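Local coordinates for protein tyrosine recombinase XerH (Helicobacter pylori, PDB 5JK0) that cuts and rejoins recombining DNA molecules as a site-specific tyrosine recombinase involved in chromosome segregation, at residues E186-I191 with L204-V209; I191-S194 with R200-L203; K224-E229 with D273-N278; A287-Q292 with N307-L312. All coordinates share one frame; numbering follows the deposited sequence.

Helix 198-211 ties most of these contacts together. It supplies the second segment of both contact 1 and contact 2, whose centres lie about 8 Å apart. Its buried side carries Leu204 and Ile208, which pack on Leu289 of contact 4, about 11 Å from contact 1 between centres. Contact 3 is more peripheral, about 18 Å from contacts 1 and 2 between centres, yet Arg200 NH1 of contact 2 lies 2.8 Å from Cys277 O of contact 3, a probable hydrogen bond. DNA runs along contacts 2 and 4 and reaches one end of contact 3. Contact 4 holds His310, a predicted active-site residue, whereas contacts 2 and 3 lie away from the predicted catalytic residues.

Contact 1: E186-I191 with L204-V209; sequences ESIDKI and LIKIIV
The carboxylate of Asp189 is the flat group of this contact, and Lys206 meets it at its oxygens. Lys206 NZ donates at 3.0 Å to Asp189 OD2, which accepts through its syn lone pair. A second, weak bond runs from Lys206 NZ to Asp189 OD1 at 3.4 Å; both bonds form one salt bridge, uneven in its two arms. OD1 also serves a salt bridge with Arg202, one turn earlier on the helix of Lys206, so two cations share one carboxylate; this would be expected to favour its ionised form.

The lysine crosses Asp189 at about a right angle and bends at its last torsion (chi4 -148°) to bring the ammonium there. Its aliphatic part passes Ile188 at a slant: Lys206 CE is 3.9 Å from Ile188 CG2, and Lys206 CG is equally close to Ile188 CD1. The same CD1 methyl also meets Ile205 CG2 at 3.9 Å, so CD1 touches both residues, while CG2 meets only the lysine in the opposite segment. Apolar packing and the ion pair thus share the same lysine side chain.

The two helical segments run antiparallel, at 176°, with axes 11.0 Å apart. Phe184 and Leu185 of helix 178-190 extend the apolar seam towards Val209, Ser187 and Leu204 rest on helix 286-300, and Val209 also touches Trp360 of a second subunit.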
# COMPACT_ATOMS: atom_id res chain seq x y z
N GLU D 186 -12.42 -8.30 40.47
CA GLU D 186 -12.59 -7.94 41.88
C GLU D 186 -13.51 -6.73 42.02
O GLU D 186 -14.35 -6.68 42.92
CB GLU D 186 -11.24 -7.63 42.52
CG GLU D 186 -10.27 -8.80 42.55
CD GLU D 186 -8.92 -8.42 43.13
OE1 GLU D 186 -8.00 -9.27 43.11
OE2 GLU D 186 -8.78 -7.28 43.62
N SER D 187 -13.34 -5.77 41.12
CA SER D 187 -14.09 -4.52 41.19
C SER D 187 -15.57 -4.72 40.87
O SER D 187 -16.41 -3.91 41.28
CB SER D 187 -13.48 -3.49 40.23
OG SER D 187 -12.12 -3.27 40.53
N ILE D 188 -15.88 -5.78 40.14
CA ILE D 188 -17.27 -6.11 39.81
C ILE D 188 -18.07 -6.37 41.08
O ILE D 188 -19.22 -5.94 41.21
CB ILE D 188 -17.36 -7.33 38.88
CG1 ILE D 188 -16.66 -7.04 37.55
CG2 ILE D 188 -18.81 -7.72 38.63
CD1 ILE D 188 -16.72 -8.19 36.56
N ASP D 189 -17.46 -7.08 42.02
CA ASP D 189 -18.11 -7.42 43.28
C ASP D 189 -17.92 -6.35 44.35
O ASP D 189 -18.72 -6.24 45.27
CB ASP D 189 -17.59 -8.76 43.80
CG ASP D 189 -17.78 -9.89 42.80
OD1 ASP D 189 -18.79 -9.88 42.08
OD2 ASP D 189 -16.90 -10.78 42.74
N LYS D 190 -16.87 -5.56 44.21
CA LYS D 190 -16.52 -4.56 45.22
C LYS D 190 -17.26 -3.24 45.04
O LYS D 190 -17.47 -2.50 46.00
CB LYS D 190 -15.01 -4.31 45.21
N ILE D 191 -17.66 -2.94 43.81
CA ILE D 191 -18.33 -1.68 43.51
C ILE D 191 -19.75 -1.68 44.05
O ILE D 191 -20.38 -2.73 44.19
CB ILE D 191 -18.34 -1.40 41.98
CG1 ILE D 191 -18.62 0.08 41.70
CG2 ILE D 191 -19.33 -2.31 41.26
CD1 ILE D 191 -18.50 0.46 40.24
N LEU D 204 -24.27 -10.46 34.14
CA LEU D 204 -24.16 -10.07 32.74
C LEU D 204 -22.71 -9.77 32.34
O LEU D 204 -22.23 -10.26 31.31
CB LEU D 204 -25.03 -8.84 32.47
CG LEU D 204 -24.93 -8.22 31.07
CD1 LEU D 204 -25.31 -9.24 30.00
CD2 LEU D 204 -25.81 -6.98 30.96
N ILE D 205 -22.03 -8.98 33.15
CA ILE D 205 -20.67 -8.55 32.84
C ILE D 205 -19.67 -9.70 32.97
O ILE D 205 -18.76 -9.83 32.15
CB ILE D 205 -20.23 -7.38 33.76
CG1 ILE D 205 -21.16 -6.18 33.53
CG2 ILE D 205 -18.79 -6.99 33.49
CD1 ILE D 205 -20.76 -4.95 34.31
N LYS D 206 -19.84 -10.54 33.99
CA LYS D 206 -18.91 -11.65 34.22
C LYS D 206 -18.94 -12.67 33.08
O LYS D 206 -17.89 -13.18 32.69
CB LYS D 206 -19.22 -12.34 35.54
CG LYS D 206 -18.80 -11.54 36.76
CD LYS D 206 -18.67 -12.40 38.00
CE LYS D 206 -18.25 -11.56 39.20
NZ LYS D 206 -17.41 -12.32 40.16
N ILE D 207 -20.12 -12.95 32.55
CA ILE D 207 -20.25 -13.89 31.44
C ILE D 207 -19.49 -13.37 30.21
O ILE D 207 -18.86 -14.14 29.49
CB ILE D 207 -21.73 -14.14 31.08
CG1 ILE D 207 -22.42 -14.90 32.21
CG2 ILE D 207 -21.85 -14.93 29.78
CD1 ILE D 207 -23.89 -15.19 31.95
N ILE D 208 -19.55 -12.06 30.00
CA ILE D 208 -18.83 -11.42 28.90
C ILE D 208 -17.32 -11.55 29.08
O ILE D 208 -16.60 -11.86 28.13
CB ILE D 208 -19.21 -9.93 28.78
CG1 ILE D 208 -20.68 -9.79 28.37
CG2 ILE D 208 -18.31 -9.23 27.76
CD1 ILE D 208 -21.11 -8.36 28.14
N VAL D 209 -16.84 -11.31 30.30
CA VAL D 209 -15.42 -11.36 30.59
C VAL D 209 -14.83 -12.75 30.34
O VAL D 209 -13.78 -12.89 29.72
CB VAL D 209 -15.13 -10.96 32.05
CG1 VAL D 209 -13.66 -11.16 32.38
CG2 VAL D 209 -15.54 -9.51 32.30

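Contact 2: I191-S194 with R200-L203; sequences IEMS and RNRL. With nucleotides of chain H.
Met193 reaches Asn201 through a chain that bends at its last torsion (chi3 66°), folding the CE methyl down onto the helix. Met193 CE then sits 3.3 Å from Asn201 ND2 and 3.6 Å from Asn201 CB, beside these two atoms and tilted out of the amide plane, not over its face, while the two side chains pass each other at a slant. No hydrogen bond links the segments; the thioether adds a looser touch, Met193 SD lying 4.4 Å from Arg202 CG.

The amide of Asn201 is used at both ends. Its ND2 is hydrogen-bonded to the hydroxyl of Tyr288. Its OD1 accepts Arg200 NE at 3.0 Å, with the donor nearly along the C=O axis and OD1 only 5° out of the guanidinium plane. Arg200 NH2 adds a weak bond to OD1, and the neighbouring NH1/NH2 side of the group meets DNA; Asn201 thus acts as a second-shell residue that positions Arg200. Arg200 NH2 donates to OP2 of DG4 of chain H at 2.7 Å with an N-H...O angle of 158°, and NH1 adds a weak bond to the same oxygen. The carbonyl of Cys277 takes a further hydrogen bond from NH1.

One phosphate along, Ser194 OG donates to OP1 of DA3 of chain H at 2.5 Å. Loop and helix therefore hold successive phosphates of one strand, a backbone-gripping arrangement consistent with DNA binding by the catalytic domain of a phage-integrase-type recombinase.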
# COMPACT_ATOMS: atom_id res chain seq x y z
N ILE D 191 -17.66 -2.94 43.81
CA ILE D 191 -18.33 -1.68 43.51
C ILE D 191 -19.75 -1.68 44.05
O ILE D 191 -20.38 -2.73 44.19
CB ILE D 191 -18.34 -1.40 41.98
CG1 ILE D 191 -18.62 0.08 41.70
CG2 ILE D 191 -19.33 -2.31 41.26
CD1 ILE D 191 -18.50 0.46 40.24
N GLU D 192 -20.25 -0.49 44.39
CA GLU D 192 -21.59 -0.35 44.96
C GLU D 192 -22.68 -0.42 43.90
O GLU D 192 -22.65 0.32 42.91
CB GLU D 192 -21.70 0.97 45.73
N MET D 193 -23.64 -1.32 44.10
CA MET D 193 -24.78 -1.44 43.20
C MET D 193 -26.07 -1.63 44.00
O MET D 193 -26.05 -2.22 45.09
CB MET D 193 -24.59 -2.61 42.23
CG MET D 193 -23.24 -2.63 41.52
SD MET D 193 -23.24 -3.65 40.04
CE MET D 193 -24.38 -2.73 39.01
N SER D 194 -27.18 -1.14 43.47
CA SER D 194 -28.47 -1.29 44.13
C SER D 194 -28.94 -2.74 44.08
O SER D 194 -28.56 -3.49 43.18
CB SER D 194 -29.52 -0.38 43.49
OG SER D 194 -29.84 -0.79 42.18
N ARG D 200 -28.29 -8.93 38.51
CA ARG D 200 -28.41 -8.98 37.06
C ARG D 200 -27.15 -8.46 36.36
O ARG D 200 -26.64 -9.10 35.44
CB ARG D 200 -29.62 -8.16 36.60
CG ARG D 200 -29.81 -8.12 35.10
CD ARG D 200 -30.83 -7.06 34.72
NE ARG D 200 -30.38 -5.72 35.09
CZ ARG D 200 -31.14 -4.63 35.06
NH1 ARG D 200 -32.41 -4.72 34.68
NH2 ARG D 200 -30.64 -3.46 35.41
N ASN D 201 -26.67 -7.31 36.80
CA ASN D 201 -25.53 -6.66 36.16
C ASN D 201 -24.22 -7.41 36.36
O ASN D 201 -23.41 -7.50 35.45
CB ASN D 201 -25.39 -5.22 36.65
CG ASN D 201 -26.56 -4.35 36.22
OD1 ASN D 201 -27.59 -4.84 35.77
ND2 ASN D 201 -26.40 -3.04 36.37
N ARG D 202 -24.01 -7.94 37.57
CA ARG D 202 -22.80 -8.70 37.85
C ARG D 202 -22.73 -9.95 36.99
O ARG D 202 -21.69 -10.26 36.42
CB ARG D 202 -22.72 -9.07 39.33
CG ARG D 202 -22.32 -7.92 40.24
CD ARG D 202 -21.76 -8.44 41.55
NE ARG D 202 -22.73 -9.26 42.27
CZ ARG D 202 -22.42 -10.03 43.32
NH1 ARG D 202 -23.36 -10.75 43.91
NH2 ARG D 202 -21.18 -10.07 43.76
N LEU D 203 -23.85 -10.66 36.89
CA LEU D 203 -23.92 -11.87 36.09
C LEU D 203 -23.70 -11.57 34.61
O LEU D 203 -23.02 -12.32 33.91
CB LEU D 203 -25.27 -12.57 36.28
CG LEU D 203 -25.50 -13.84 35.46
CD1 LEU D 203 -24.45 -14.90 35.77
CD2 LEU D 203 -26.90 -14.39 35.70
P DA H 3 -30.75 1.53 39.97
OP1 DA H 3 -31.44 0.44 40.69
OP2 DA H 3 -29.29 1.47 39.77
O5' DA H 3 -31.46 1.70 38.54
C5' DA H 3 -32.87 1.85 38.46
C4' DA H 3 -33.32 2.03 37.03
O4' DA H 3 -33.07 3.41 36.60
C3' DA H 3 -32.61 1.14 36.00
O3' DA H 3 -33.55 0.62 35.08
C2' DA H 3 -31.65 2.11 35.32
C1' DA H 3 -32.48 3.38 35.33
N9 DA H 3 -31.69 4.60 35.14
C8 DA H 3 -30.45 4.87 35.65
N7 DA H 3 -29.99 6.04 35.31
C5 DA H 3 -30.99 6.58 34.52
C6 DA H 3 -31.11 7.81 33.84
N6 DA H 3 -30.17 8.76 33.86
N1 DA H 3 -32.24 8.04 33.14
C2 DA H 3 -33.19 7.09 33.13
N3 DA H 3 -33.19 5.89 33.72
C4 DA H 3 -32.05 5.70 34.41
P DG H 4 -33.18 -0.66 34.18
OP1 DG H 4 -34.37 -0.99 33.36
OP2 DG H 4 -32.60 -1.68 35.08
O5' DG H 4 -32.01 -0.13 33.22
C5' DG H 4 -32.21 -0.03 31.81
C4' DG H 4 -33.02 1.20 31.45
O4' DG H 4 -32.51 2.34 32.18
C3' DG H 4 -32.95 1.62 30.00
O3' DG H 4 -33.90 0.89 29.23
C2' DG H 4 -33.31 3.11 30.06
C1' DG H 4 -32.79 3.53 31.45
N9 DG H 4 -31.57 4.34 31.40
C8 DG H 4 -30.39 4.10 32.05
N7 DG H 4 -29.48 5.01 31.83
C5 DG H 4 -30.10 5.92 30.99
C6 DG H 4 -29.60 7.11 30.42
O6 DG H 4 -28.48 7.62 30.55
N1 DG H 4 -30.56 7.74 29.62
C2 DG H 4 -31.83 7.27 29.40
N2 DG H 4 -32.61 8.01 28.60
N3 DG H 4 -32.31 6.15 29.94
C4 DG H 4 -31.39 5.53 30.72

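Contact 3: K224-E229 with D273-N278; sequences KDFTLE and DLLFCN. With nucleotides of chain H.
Lys224 opens the first segment by laying its aliphatic chain past the carboxylate of Asp273. Its CG occupies the position between the backbone N and the carbonyl carbon (chi1 63°), and the extended chain beyond it passes one oxygen atom by atom: Asp273 OD2 is 3.4 Å from Lys224 CG and 3.7 Å from Lys224 CE. The ammonium overshoots, leaving Lys224 NZ 4.5 Å from Asp273 OD2, beyond salt-bridge range. Attraction between the opposite charges probably remains, but no hydrogen bond or salt bridge fixes this pair.

Asp225 follows, its backbone hydrogen-bonded to Leu236 of the adjacent strand. Phe226 then turns inward and forms the apolar half of the contact. Leu275 CD2 meets the ring at two neighbouring carbons, 3.8 Å from both Phe226 CE1 and Phe226 CZ, with the side chains crossing at about a right angle. Leu275 is itself backed by Phe276: its CG stands 4.0 Å above the Phe276 ring plane, over the centre, so the leucine touches both phenylalanine rings. Thr227 continues the pairing with Thr234.

Farther along the second segment the chain arrives at DNA, where Asn278 CB lies 3.2 Å from OP1 of DG4 of chain H and Asn278 ND2 bonds another phosphate. Strand 226-229 is an outer strand of the three-stranded antiparallel sheet characteristic of tyrosine recombinase catalytic domains, in which the turn between the other two strands carries the predicted catalytic Lys240.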
# COMPACT_ATOMS: atom_id res chain seq x y z
N LYS D 224 -33.23 -21.19 27.96
CA LYS D 224 -33.26 -22.54 27.39
C LYS D 224 -31.95 -22.92 26.70
O LYS D 224 -31.72 -24.08 26.38
CB LYS D 224 -34.42 -22.67 26.41
CG LYS D 224 -34.32 -21.76 25.20
CD LYS D 224 -35.45 -22.01 24.21
CE LYS D 224 -35.31 -21.13 22.98
NZ LYS D 224 -36.39 -21.39 21.99
N ASP D 225 -31.09 -21.93 26.46
CA ASP D 225 -29.82 -22.17 25.77
C ASP D 225 -28.68 -22.44 26.74
O ASP D 225 -27.51 -22.47 26.35
CB ASP D 225 -29.48 -20.98 24.87
CG ASP D 225 -30.46 -20.80 23.73
OD1 ASP D 225 -31.05 -21.81 23.29
OD2 ASP D 225 -30.64 -19.66 23.27
N PHE D 226 -29.02 -22.64 28.01
CA PHE D 226 -28.03 -22.96 29.03
C PHE D 226 -28.11 -24.43 29.43
O PHE D 226 -29.17 -24.92 29.81
CB PHE D 226 -28.23 -22.08 30.27
CG PHE D 226 -27.65 -20.70 30.14
CD1 PHE D 226 -28.32 -19.72 29.43
CD2 PHE D 226 -26.44 -20.39 30.73
CE1 PHE D 226 -27.79 -18.45 29.31
CE2 PHE D 226 -25.91 -19.12 30.62
CZ PHE D 226 -26.58 -18.15 29.91
N THR D 227 -26.98 -25.13 29.34
CA THR D 227 -26.90 -26.52 29.77
C THR D 227 -25.70 -26.74 30.68
O THR D 227 -24.60 -26.25 30.40
CB THR D 227 -26.81 -27.49 28.57
OG1 THR D 227 -25.67 -27.16 27.77
CG2 THR D 227 -28.07 -27.41 27.72
N LEU D 228 -25.90 -27.47 31.77
CA LEU D 228 -24.84 -27.73 32.73
C LEU D 228 -24.48 -29.21 32.78
O LEU D 228 -25.35 -30.06 33.00
CB LEU D 228 -25.24 -27.24 34.12
CG LEU D 228 -24.24 -27.51 35.25
CD1 LEU D 228 -22.89 -26.89 34.94
CD2 LEU D 228 -24.78 -27.00 36.57
N GLU D 229 -23.21 -29.52 32.57
CA GLU D 229 -22.72 -30.89 32.61
C GLU D 229 -21.23 -30.93 32.91
O GLU D 229 -20.46 -30.12 32.39
CB GLU D 229 -23.02 -31.61 31.29
N ASP D 273 -38.58 -16.03 27.67
CA ASP D 273 -37.50 -16.71 28.38
C ASP D 273 -36.18 -15.97 28.23
O ASP D 273 -35.10 -16.56 28.37
CB ASP D 273 -37.36 -18.15 27.87
CG ASP D 273 -37.08 -18.22 26.38
OD1 ASP D 273 -37.49 -17.28 25.66
OD2 ASP D 273 -36.46 -19.20 25.94
N LEU D 274 -36.26 -14.68 27.95
CA LEU D 274 -35.07 -13.83 27.87
C LEU D 274 -34.41 -13.73 29.24
O LEU D 274 -35.07 -13.43 30.23
CB LEU D 274 -35.44 -12.44 27.34
CG LEU D 274 -34.30 -11.52 26.92
CD1 LEU D 274 -33.51 -12.12 25.76
CD2 LEU D 274 -34.85 -10.15 26.54
N LEU D 275 -33.11 -13.99 29.30
CA LEU D 275 -32.40 -14.04 30.57
C LEU D 275 -32.28 -12.67 31.22
O LEU D 275 -32.72 -12.47 32.35
CB LEU D 275 -31.00 -14.65 30.39
CG LEU D 275 -30.20 -14.86 31.67
CD1 LEU D 275 -30.98 -15.71 32.66
CD2 LEU D 275 -28.85 -15.49 31.37
N PHE D 276 -31.68 -11.72 30.50
CA PHE D 276 -31.52 -10.37 31.01
C PHE D 276 -32.62 -9.45 30.47
O PHE D 276 -32.95 -9.50 29.28
CB PHE D 276 -30.14 -9.81 30.65
CG PHE D 276 -29.00 -10.66 31.13
CD1 PHE D 276 -28.61 -10.63 32.45
CD2 PHE D 276 -28.32 -11.49 30.25
CE1 PHE D 276 -27.56 -11.42 32.90
CE2 PHE D 276 -27.27 -12.28 30.69
CZ PHE D 276 -26.89 -12.24 32.01
N CYS D 277 -33.19 -8.63 31.34
CA CYS D 277 -34.26 -7.73 30.95
C CYS D 277 -34.28 -6.45 31.78
O CYS D 277 -33.75 -6.42 32.89
CB CYS D 277 -35.61 -8.44 31.07
SG CYS D 277 -36.06 -8.93 32.75
N ASN D 278 -34.88 -5.40 31.23
CA ASN D 278 -35.05 -4.16 31.96
C ASN D 278 -36.24 -4.24 32.91
O ASN D 278 -36.80 -5.32 33.11
CB ASN D 278 -35.23 -2.98 30.99
CG ASN D 278 -36.30 -3.23 29.94
OD1 ASN D 278 -37.27 -3.95 30.18
ND2 ASN D 278 -36.12 -2.64 28.76
P DG H 4 -33.18 -0.66 34.18
OP1 DG H 4 -34.37 -0.99 33.36
OP2 DG H 4 -32.60 -1.68 35.08
O5' DG H 4 -32.01 -0.13 33.22
C5' DG H 4 -32.21 -0.03 31.81
C4' DG H 4 -33.02 1.20 31.45
O4' DG H 4 -32.51 2.34 32.18
C3' DG H 4 -32.95 1.62 30.00
O3' DG H 4 -33.90 0.89 29.23
C2' DG H 4 -33.31 3.11 30.06
C1' DG H 4 -32.79 3.53 31.45
N9 DG H 4 -31.57 4.34 31.40
C8 DG H 4 -30.39 4.10 32.05
N7 DG H 4 -29.48 5.01 31.83
C5 DG H 4 -30.10 5.92 30.99
C6 DG H 4 -29.60 7.11 30.42
O6 DG H 4 -28.48 7.62 30.55
N1 DG H 4 -30.56 7.74 29.62
C2 DG H 4 -31.83 7.27 29.40
N2 DG H 4 -32.61 8.01 28.60
N3 DG H 4 -32.31 6.15 29.94
C4 DG H 4 -31.39 5.53 30.72

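Contact 4: A287-Q292 with N307-L312; sequences AYLYKQ and NGAHML. With nucleotides of chain G; nucleotides of chain H.
Close van der Waals packing joins Tyr290 to Gly308. Tyr290 CD2 lies 3.5 Å from Gly308 CA, and Tyr290 CE2 approaches the carbonyl carbon of Asn307. With no side chain on the glycine, both this ring and OP1 of DC23 of chain G come close to CA. Leu289 CD2 meets Ala309 CB at 4.2 Å, a looser apolar touch.

The aromatic ring also meets nucleic acid. Tyr290 CG is anti to the backbone N (chi1 178°), and from there the ring swings out under DA24 of chain G, whose C8 stands 3.6 Å above one face, offset toward the rim. On the other strand, the methyl C7 of DT5 of chain H rests 3.9 Å from Tyr288 CB, and Ala287 CB lies beside O4 of that thymine.

Hydrogen bonds converge on phosphates. OP2 of DA24 of chain G lies at the ring edge, in plane, and accepts Asn307 N at 3.2 Å in an almost straight bond (178°); it also accepts Tyr290 OH, though that distance is too short to be reliable. A water donates to Tyr290 OH at 2.8 Å and accepts from Asn307 ND2, while Asn307 OD1 takes the backbone N of Arg304. His310 N donates to OP1 of DC23 of chain G at 3.0 Å.

That backbone bond sits near the start of helix 309-324, which carries His310 and Arg313, both predicted active-site residues in the His-x-x-Arg motif of tyrosine recombinases.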
# COMPACT_ATOMS: atom_id res chain seq x y z
N ALA D 287 -26.16 0.50 25.40
CA ALA D 287 -25.89 1.77 26.07
C ALA D 287 -25.80 1.61 27.58
O ALA D 287 -24.91 2.18 28.22
CB ALA D 287 -26.96 2.79 25.71
N TYR D 288 -26.72 0.83 28.15
CA TYR D 288 -26.72 0.59 29.59
C TYR D 288 -25.56 -0.32 29.99
O TYR D 288 -24.93 -0.11 31.03
CB TYR D 288 -28.04 -0.02 30.04
CG TYR D 288 -28.10 -0.32 31.52
CD1 TYR D 288 -28.39 0.68 32.44
CD2 TYR D 288 -27.86 -1.60 32.00
CE1 TYR D 288 -28.44 0.41 33.79
CE2 TYR D 288 -27.91 -1.88 33.35
CZ TYR D 288 -28.19 -0.87 34.25
OH TYR D 288 -28.24 -1.14 35.59
N LEU D 289 -25.30 -1.33 29.17
CA LEU D 289 -24.21 -2.26 29.43
C LEU D 289 -22.86 -1.55 29.46
O LEU D 289 -22.05 -1.79 30.35
CB LEU D 289 -24.19 -3.37 28.37
CG LEU D 289 -22.99 -4.32 28.39
CD1 LEU D 289 -22.88 -5.05 29.72
CD2 LEU D 289 -23.08 -5.32 27.24
N TYR D 290 -22.64 -0.68 28.48
CA TYR D 290 -21.39 0.08 28.40
C TYR D 290 -21.18 0.93 29.65
O TYR D 290 -20.10 0.93 30.23
CB TYR D 290 -21.40 0.98 27.15
CG TYR D 290 -20.16 1.85 27.02
CD1 TYR D 290 -20.11 3.11 27.60
CD2 TYR D 290 -19.05 1.41 26.30
CE1 TYR D 290 -18.99 3.91 27.49
CE2 TYR D 290 -17.93 2.20 26.18
CZ TYR D 290 -17.90 3.45 26.78
OH TYR D 290 -16.78 4.24 26.66
N LYS D 291 -22.22 1.66 30.04
CA LYS D 291 -22.15 2.57 31.18
C LYS D 291 -21.78 1.83 32.46
O LYS D 291 -21.03 2.35 33.29
CB LYS D 291 -23.48 3.30 31.36
CG LYS D 291 -23.39 4.58 32.16
CD LYS D 291 -22.55 5.63 31.43
CE LYS D 291 -22.54 6.95 32.17
NZ LYS D 291 -21.78 8.00 31.44
N GLN D 292 -22.30 0.62 32.62
CA GLN D 292 -22.01 -0.18 33.80
C GLN D 292 -20.58 -0.72 33.76
O GLN D 292 -19.93 -0.86 34.79
CB GLN D 292 -23.00 -1.34 33.93
CG GLN D 292 -24.42 -0.89 34.24
CD GLN D 292 -24.53 -0.18 35.57
OE1 GLN D 292 -23.90 -0.59 36.55
NE2 GLN D 292 -25.32 0.88 35.62
N ASN D 307 -13.34 1.67 26.83
CA ASN D 307 -13.79 1.24 28.15
C ASN D 307 -15.13 0.49 28.10
O ASN D 307 -15.93 0.60 29.02
CB ASN D 307 -13.91 2.44 29.08
CG ASN D 307 -12.63 3.26 29.14
OD1 ASN D 307 -11.66 2.87 29.77
ND2 ASN D 307 -12.64 4.41 28.47
N GLY D 308 -15.34 -0.26 27.03
CA GLY D 308 -16.59 -0.99 26.86
C GLY D 308 -16.43 -2.49 26.94
O GLY D 308 -15.35 -3.00 27.26
N ALA D 309 -17.51 -3.21 26.64
CA ALA D 309 -17.51 -4.66 26.69
C ALA D 309 -16.68 -5.27 25.57
O ALA D 309 -16.14 -6.36 25.71
CB ALA D 309 -18.94 -5.19 26.63
N HIS D 310 -16.58 -4.55 24.45
CA HIS D 310 -15.82 -5.05 23.31
C HIS D 310 -14.33 -5.05 23.62
O HIS D 310 -13.58 -5.88 23.10
CB HIS D 310 -16.11 -4.21 22.06
CG HIS D 310 -15.85 -4.94 20.78
ND1 HIS D 310 -16.78 -5.77 20.20
CD2 HIS D 310 -14.77 -4.96 19.96
CE1 HIS D 310 -16.29 -6.28 19.09
NE2 HIS D 310 -15.07 -5.80 18.92
N MET D 311 -13.90 -4.13 24.48
CA MET D 311 -12.52 -4.08 24.94
C MET D 311 -12.22 -5.32 25.79
O MET D 311 -11.11 -5.84 25.77
CB MET D 311 -12.25 -2.80 25.73
CG MET D 311 -10.79 -2.56 26.08
SD MET D 311 -10.28 -3.31 27.64
CE MET D 311 -11.30 -2.42 28.81
N LEU D 312 -13.22 -5.77 26.53
CA LEU D 312 -13.11 -6.99 27.31
C LEU D 312 -13.04 -8.20 26.39
O LEU D 312 -12.43 -9.22 26.72
CB LEU D 312 -14.29 -7.13 28.28
CG LEU D 312 -14.49 -5.99 29.28
CD1 LEU D 312 -15.69 -6.27 30.17
CD2 LEU D 312 -13.24 -5.78 30.11
P DA G 24 -15.29 4.44 23.90
OP1 DA G 24 -14.03 5.13 23.54
OP2 DA G 24 -15.29 3.42 24.97
O5' DA G 24 -16.39 5.55 24.26
C5' DA G 24 -16.53 6.69 23.43
C4' DA G 24 -17.83 7.44 23.71
O4' DA G 24 -18.96 6.70 23.18
C3' DA G 24 -18.15 7.70 25.19
O3' DA G 24 -18.51 9.06 25.36
C2' DA G 24 -19.34 6.78 25.45
C1' DA G 24 -20.02 6.85 24.09
N9 DA G 24 -21.01 5.80 23.86
C8 DA G 24 -21.03 4.54 24.37
N7 DA G 24 -22.07 3.83 23.98
C5 DA G 24 -22.78 4.69 23.16
C6 DA G 24 -23.97 4.54 22.44
N6 DA G 24 -24.69 3.42 22.42
N1 DA G 24 -24.40 5.60 21.72
C2 DA G 24 -23.68 6.72 21.73
N3 DA G 24 -22.54 6.98 22.37
C4 DA G 24 -22.14 5.91 23.08
P DC G 23 -18.71 -1.24 22.96
OP1 DC G 23 -17.61 -1.77 23.80
OP2 DC G 23 -20.08 -1.17 23.52
O5' DC G 23 -18.30 0.22 22.45
C5' DC G 23 -17.10 0.39 21.71
C4' DC G 23 -16.83 1.86 21.43
O4' DC G 23 -17.83 2.37 20.50
C3' DC G 23 -16.89 2.77 22.65
O3' DC G 23 -15.86 3.76 22.57
C2' DC G 23 -18.28 3.39 22.56
C1' DC G 23 -18.48 3.49 21.06
N1 DC G 23 -19.91 3.46 20.64
C2 DC G 23 -20.49 4.59 20.06
O2 DC G 23 -19.80 5.61 19.91
N3 DC G 23 -21.79 4.54 19.67
C4 DC G 23 -22.49 3.41 19.84
N4 DC G 23 -23.77 3.41 19.45
C5 DC G 23 -21.92 2.25 20.43
C6 DC G 23 -20.63 2.31 20.81
P DT H 5 -33.55 0.45 27.73
OP1 DT H 5 -34.60 -0.50 27.28
OP2 DT H 5 -32.13 0.03 27.72
O5' DT H 5 -33.67 1.80 26.88
C5' DT H 5 -34.93 2.45 26.76
C4' DT H 5 -34.80 3.74 25.96
O4' DT H 5 -33.80 4.60 26.56
C3' DT H 5 -34.39 3.56 24.49
O3' DT H 5 -35.18 4.41 23.66
C2' DT H 5 -32.92 3.98 24.49
C1' DT H 5 -32.90 5.04 25.57
N1 DT H 5 -31.56 5.23 26.20
C2 DT H 5 -30.81 6.33 25.87
O2 DT H 5 -31.18 7.18 25.08
N3 DT H 5 -29.60 6.41 26.51
C4 DT H 5 -29.07 5.51 27.42
O4 DT H 5 -27.97 5.67 27.93
C5 DT H 5 -29.91 4.38 27.72
C7 DT H 5 -29.45 3.33 28.69
C6 DT H 5 -31.10 4.29 27.10
O HOH W 1 -15.13 6.21 27.78